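Local coordinates for protein pseudoperoxidase (Leishmania major, PDB 5VIA) that binds heme b as a pseudoperoxidase of the peroxidase family, its own peroxidase activity being uncertain, at residues Phe135-Pro138 and Thr139-Ala143; Pro81-Thr85 and Glu86-Ser90. All coordinates share one frame; numbering follows the deposited sequence.

Contact 1 of 2, residues Phe135-Pro138 and Thr139-Ala143; sequences FSIP and TILHA. With HEM (protoporphyrin IX containing Fe), chain B.
Thr-139 OG1 is gripped by two groups, the hydroxyl of Ser-136 and a water molecule. The hydroxyl contact is the shorter, with Ser-136 OG and Thr-139 OG1 2.8 Å apart, tip to tip, and either oxygen could supply the proton. The water lies 3.2 Å from Thr-139 OG1 and takes the N-H of Ser-136, closing a small polar ring outside the first turn. The first torsion of Thr-139 sorts its two branches: OG1 lies beside the backbone N (chi1 -66°) and faces the serine, while CG2, opposite the backbone N, comes within 3.9 Å of Phe-135 CD1, the two side chains crossing at a slant. The phenyl ring also makes an edge-to-face pair with Phe-51.

Ser-136 occupies the N-cap of the short helix 137-142, a compact worked example of how a loop passes into a helix beside a cofactor. Three i to i+4 backbone bonds run through it, of which Leu-141 N to Ile-137 O is the straightest, at 2.9 Å and an N-H...O angle of 169°. Ile-137 and Leu-141, one turn apart, lie alongside each other and point the same way, Ile-137 CG2 meeting Leu-141 CD1 at 3.6 Å. Their other branches turn to the heme: Ile-137 CG1 touches the vinyl carbon CAB at 3.7 Å, and Leu-141 CD2 the methyl carbon CMC at 3.6 Å. This face of the helix contributes an apolar patch to the heme pocket. Ile-140 packs its CG1 against Phe-135 CB. At the far end, His-142 curls back over the preceding turn, its ring carbon CD2 3.0 Å from Pro-138 O, while ND1 is hydrogen-bonded to the carbonyl of Leu-147.

Contact 2 of 2, residues Pro81-Thr85 and Glu86-Ser90; sequences PASST and EDVAS
A first torsion of 79° places Ser-84 OG between its own backbone N and carbonyl carbon, swung round to face the amide of Asp-87; in Ser-83 the hydroxyl is instead opposite the backbone N (chi1 171°), which carries it across to the carbonyl of Ser-84. The first arrangement is a serine N-cap: Asp-87 N donates to Ser-84 OG at 3.0 Å, at the start of helix 85-99. Ser-84 OG is also hydrogen-bonded to the carbonyl oxygen of Arg-115, so the hydroxyl accepts from the helix and donates to the neighbouring loop.

Ser-84 O is held twice, by Ser-83 OG at 3.0 Å and by Val-88 N at 3.1 Å, the two donors reaching it from opposite faces of the carbonyl plane. Ser-83 OG at the same time rests on Val-88 CG2 at 3.4 Å, so the methyl covers one flank of the hydroxyl. A water molecule bridges the cap, accepting from Ser-84 N at 2.7 Å and donating to Asp-87 OD2 at 2.6 Å. That carboxylate also takes the N-H of Gly-114 through OD2 and forms a salt bridge with Arg-115 through OD1. Asp-117 accepts from the amides of Thr-85 and Glu-86. Its carboxylate, set on two first-turn amides, probably interacts favourably with the positive end of the helix dipole, while the charge of Asp-87 is shared with Arg-115.

Both helices have a serine at the N-cap position; in contact 2 its hydroxyl accepts from a helix amide, whereas in contact 1 it pairs with a threonine hydroxyl. The two lie about 27 Å apart, centre to centre. Contact 1 spans the whole of the short helix 137-142, with buried aliphatic residues on the heme side. Contact 2 opens the longer helix 85-99 farther from the chain centre, where an exposed loop gives way to buried residues. No heme touches it; serine hydroxyls, carboxylates and an arginine dominate its chemistry, tying the helix start to the loop around residues 114-117. Thus only contact 1 lines the cofactor pocket, mainly through apolar packing.

Contact 1 of 2, residues Phe135-Pro138 and Thr139-Ala143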
# COMPACT_ATOMS: atom_id res chain seq x y z
N PHE A 135 -11.41 12.19 2.27
CA PHE A 135 -12.31 11.09 2.59
C PHE A 135 -11.76 10.31 3.78
O PHE A 135 -10.55 10.26 3.97
CB PHE A 135 -12.44 10.16 1.39
CG PHE A 135 -13.29 10.71 0.29
CD1 PHE A 135 -14.68 10.60 0.35
CD2 PHE A 135 -12.72 11.32 -0.82
CE1 PHE A 135 -15.47 11.09 -0.67
CE2 PHE A 135 -13.51 11.82 -1.84
CZ PHE A 135 -14.89 11.69 -1.77
N SER A 136 -12.65 9.73 4.58
CA SER A 136 -12.21 8.90 5.71
C SER A 136 -11.51 7.64 5.21
O SER A 136 -11.69 7.22 4.06
CB SER A 136 -13.39 8.53 6.60
OG SER A 136 -14.19 7.54 5.95
N ILE A 137 -10.71 7.04 6.08
CA ILE A 137 -10.02 5.80 5.75
C ILE A 137 -10.96 4.62 5.40
O ILE A 137 -10.75 3.95 4.40
CB ILE A 137 -8.98 5.44 6.84
CG1 ILE A 137 -7.83 6.46 6.81
CG2 ILE A 137 -8.44 4.03 6.64
CD1 ILE A 137 -6.73 6.22 7.85
N PRO A 138 -12.01 4.37 6.22
CA PRO A 138 -12.95 3.29 5.85
C PRO A 138 -13.61 3.52 4.50
O PRO A 138 -13.78 2.55 3.74
CB PRO A 138 -13.99 3.34 6.97
CG PRO A 138 -13.22 3.82 8.16
CD PRO A 138 -12.25 4.84 7.60
N THR A 139 -13.98 4.76 4.19
CA THR A 139 -14.62 5.09 2.91
C THR A 139 -13.72 4.66 1.75
O THR A 139 -14.18 4.02 0.78
CB THR A 139 -14.91 6.59 2.80
OG1 THR A 139 -15.90 6.95 3.78
CG2 THR A 139 -15.42 6.97 1.40
N ILE A 140 -12.44 4.99 1.85
CA ILE A 140 -11.50 4.64 0.81
C ILE A 140 -11.28 3.13 0.75
O ILE A 140 -11.39 2.53 -0.32
CB ILE A 140 -10.14 5.36 1.02
CG1 ILE A 140 -10.36 6.88 0.97
CG2 ILE A 140 -9.16 4.91 -0.04
CD1 ILE A 140 -9.13 7.69 1.34
N LEU A 141 -10.96 2.51 1.89
CA LEU A 141 -10.55 1.12 1.89
C LEU A 141 -11.68 0.15 1.50
O LEU A 141 -11.46 -0.81 0.76
CB LEU A 141 -9.94 0.73 3.24
CG LEU A 141 -8.65 1.47 3.65
CD1 LEU A 141 -8.07 0.88 4.92
CD2 LEU A 141 -7.61 1.43 2.54
N HIS A 142 -12.89 0.41 1.99
CA HIS A 142 -14.02 -0.47 1.66
C HIS A 142 -14.22 -0.47 0.15
O HIS A 142 -14.63 -1.48 -0.44
CB HIS A 142 -15.30 -0.00 2.35
CG HIS A 142 -15.40 -0.40 3.80
ND1 HIS A 142 -15.50 -1.72 4.20
CD2 HIS A 142 -15.47 0.35 4.93
CE1 HIS A 142 -15.60 -1.76 5.52
NE2 HIS A 142 -15.59 -0.53 5.99
N ALA A 143 -13.91 0.66 -0.49
CA ALA A 143 -14.16 0.84 -1.91
C ALA A 143 -13.15 0.13 -2.83
O ALA A 143 -13.32 0.14 -4.05
CB ALA A 143 -14.25 2.33 -2.24
CHA HEM B . 3.46 4.80 2.94
CHB HEM B . -0.48 6.95 4.84
CHC HEM B . -3.15 3.35 2.97
CHD HEM B . 0.87 0.87 1.74
C1A HEM B . 2.61 5.71 3.54
C2A HEM B . 3.00 7.02 3.99
C3A HEM B . 1.93 7.62 4.51
C4A HEM B . 0.80 6.70 4.41
CMA HEM B . 1.89 9.03 5.11
CAA HEM B . 4.42 7.63 3.85
CBA HEM B . 4.49 8.02 2.36
CGA HEM B . 5.82 8.64 1.98
O1A HEM B . 6.16 9.72 2.53
O2A HEM B . 6.52 8.08 1.09
C1B HEM B . -1.58 6.19 4.49
C2B HEM B . -2.96 6.44 4.82
C3B HEM B . -3.72 5.46 4.29
C4B HEM B . -2.82 4.52 3.63
CMB HEM B . -3.46 7.66 5.61
CAB HEM B . -5.26 5.40 4.43
CBB HEM B . -6.04 4.80 3.52
C1C HEM B . -2.31 2.36 2.48
C2C HEM B . -2.72 1.08 1.89
C3C HEM B . -1.59 0.40 1.55
C4C HEM B . -0.45 1.23 1.91
CMC HEM B . -4.20 0.65 1.70
CAC HEM B . -1.36 -0.98 0.87
CBC HEM B . -2.35 -1.72 0.36
C1D HEM B . 1.95 1.68 1.96
C2D HEM B . 3.33 1.31 1.75
C3D HEM B . 4.15 2.54 2.13
C4D HEM B . 3.17 3.53 2.53
CMD HEM B . 3.87 -0.05 1.25
CAD HEM B . 5.69 2.69 2.07
CBD HEM B . 5.98 3.17 0.64
CGD HEM B . 7.46 3.41 0.43
O1D HEM B . 7.82 4.00 -0.63
O2D HEM B . 8.25 3.02 1.32
NA HEM B . 1.26 5.53 3.81
NB HEM B . -1.52 5.01 3.78
NC HEM B . -0.91 2.41 2.48
ND HEM B . 1.89 2.99 2.43
FE HEM B . 0.18 4.04 3.09
O HOH W 1 -15.78 10.09 4.05

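Contact 2 of 2, residues Pro81-Thr85 and Glu86-Ser90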
# COMPACT_ATOMS: atom_id res chain seq x y z
N PRO A 81 6.99 -8.42 -22.72
CA PRO A 81 6.04 -7.79 -23.65
C PRO A 81 4.86 -8.74 -23.81
O PRO A 81 4.94 -9.84 -23.29
CB PRO A 81 6.84 -7.71 -24.95
CG PRO A 81 7.78 -8.86 -24.88
CD PRO A 81 8.17 -8.95 -23.43
N ALA A 82 3.78 -8.33 -24.47
CA ALA A 82 2.59 -9.19 -24.61
C ALA A 82 1.81 -9.39 -23.31
O ALA A 82 0.69 -9.90 -23.34
CB ALA A 82 2.93 -10.56 -25.24
N SER A 83 2.40 -9.02 -22.18
CA SER A 83 1.63 -8.90 -20.95
C SER A 83 1.10 -7.48 -20.85
O SER A 83 1.73 -6.55 -21.35
CB SER A 83 2.49 -9.22 -19.73
OG SER A 83 1.79 -8.90 -18.54
N SER A 84 -0.05 -7.30 -20.22
CA SER A 84 -0.53 -5.96 -19.96
C SER A 84 0.31 -5.36 -18.83
O SER A 84 0.81 -6.08 -17.96
CB SER A 84 -2.01 -5.96 -19.58
OG SER A 84 -2.20 -6.34 -18.22
N THR A 85 0.47 -4.04 -18.86
CA THR A 85 1.23 -3.33 -17.85
C THR A 85 0.56 -3.41 -16.47
O THR A 85 1.23 -3.45 -15.44
CB THR A 85 1.47 -1.86 -18.28
OG1 THR A 85 2.42 -1.85 -19.35
CG2 THR A 85 2.02 -1.04 -17.15
N GLU A 86 -0.77 -3.46 -16.46
CA GLU A 86 -1.51 -3.62 -15.22
C GLU A 86 -1.23 -4.98 -14.56
O GLU A 86 -1.03 -5.04 -13.34
CB GLU A 86 -3.01 -3.42 -15.44
CG GLU A 86 -3.43 -2.01 -15.85
CD GLU A 86 -3.30 -0.98 -14.74
OE1 GLU A 86 -3.05 -1.33 -13.57
OE2 GLU A 86 -3.46 0.22 -15.04
N ASP A 87 -1.23 -6.05 -15.35
CA ASP A 87 -0.89 -7.37 -14.82
C ASP A 87 0.53 -7.37 -14.24
O ASP A 87 0.75 -7.85 -13.12
CB ASP A 87 -1.00 -8.44 -15.92
CG ASP A 87 -2.42 -8.95 -16.10
OD1 ASP A 87 -3.28 -8.61 -15.27
OD2 ASP A 87 -2.67 -9.71 -17.05
N VAL A 88 1.47 -6.82 -14.99
CA VAL A 88 2.85 -6.73 -14.53
C VAL A 88 2.94 -5.95 -13.22
O VAL A 88 3.66 -6.34 -12.30
CB VAL A 88 3.75 -6.05 -15.58
CG1 VAL A 88 5.09 -5.68 -14.97
CG2 VAL A 88 3.95 -6.96 -16.79
N ALA A 89 2.21 -4.85 -13.13
CA ALA A 89 2.26 -4.01 -11.94
C ALA A 89 1.76 -4.76 -10.70
O ALA A 89 2.35 -4.64 -9.62
CB ALA A 89 1.47 -2.71 -12.15
N SER A 90 0.69 -5.54 -10.85
CA SER A 90 0.17 -6.31 -9.73
C SER A 90 1.15 -7.40 -9.28
O SER A 90 1.26 -7.69 -8.07
CB SER A 90 -1.21 -6.91 -10.07
OG SER A 90 -1.08 -7.88 -11.09
O HOH W 2 -1.21 -9.51 -19.20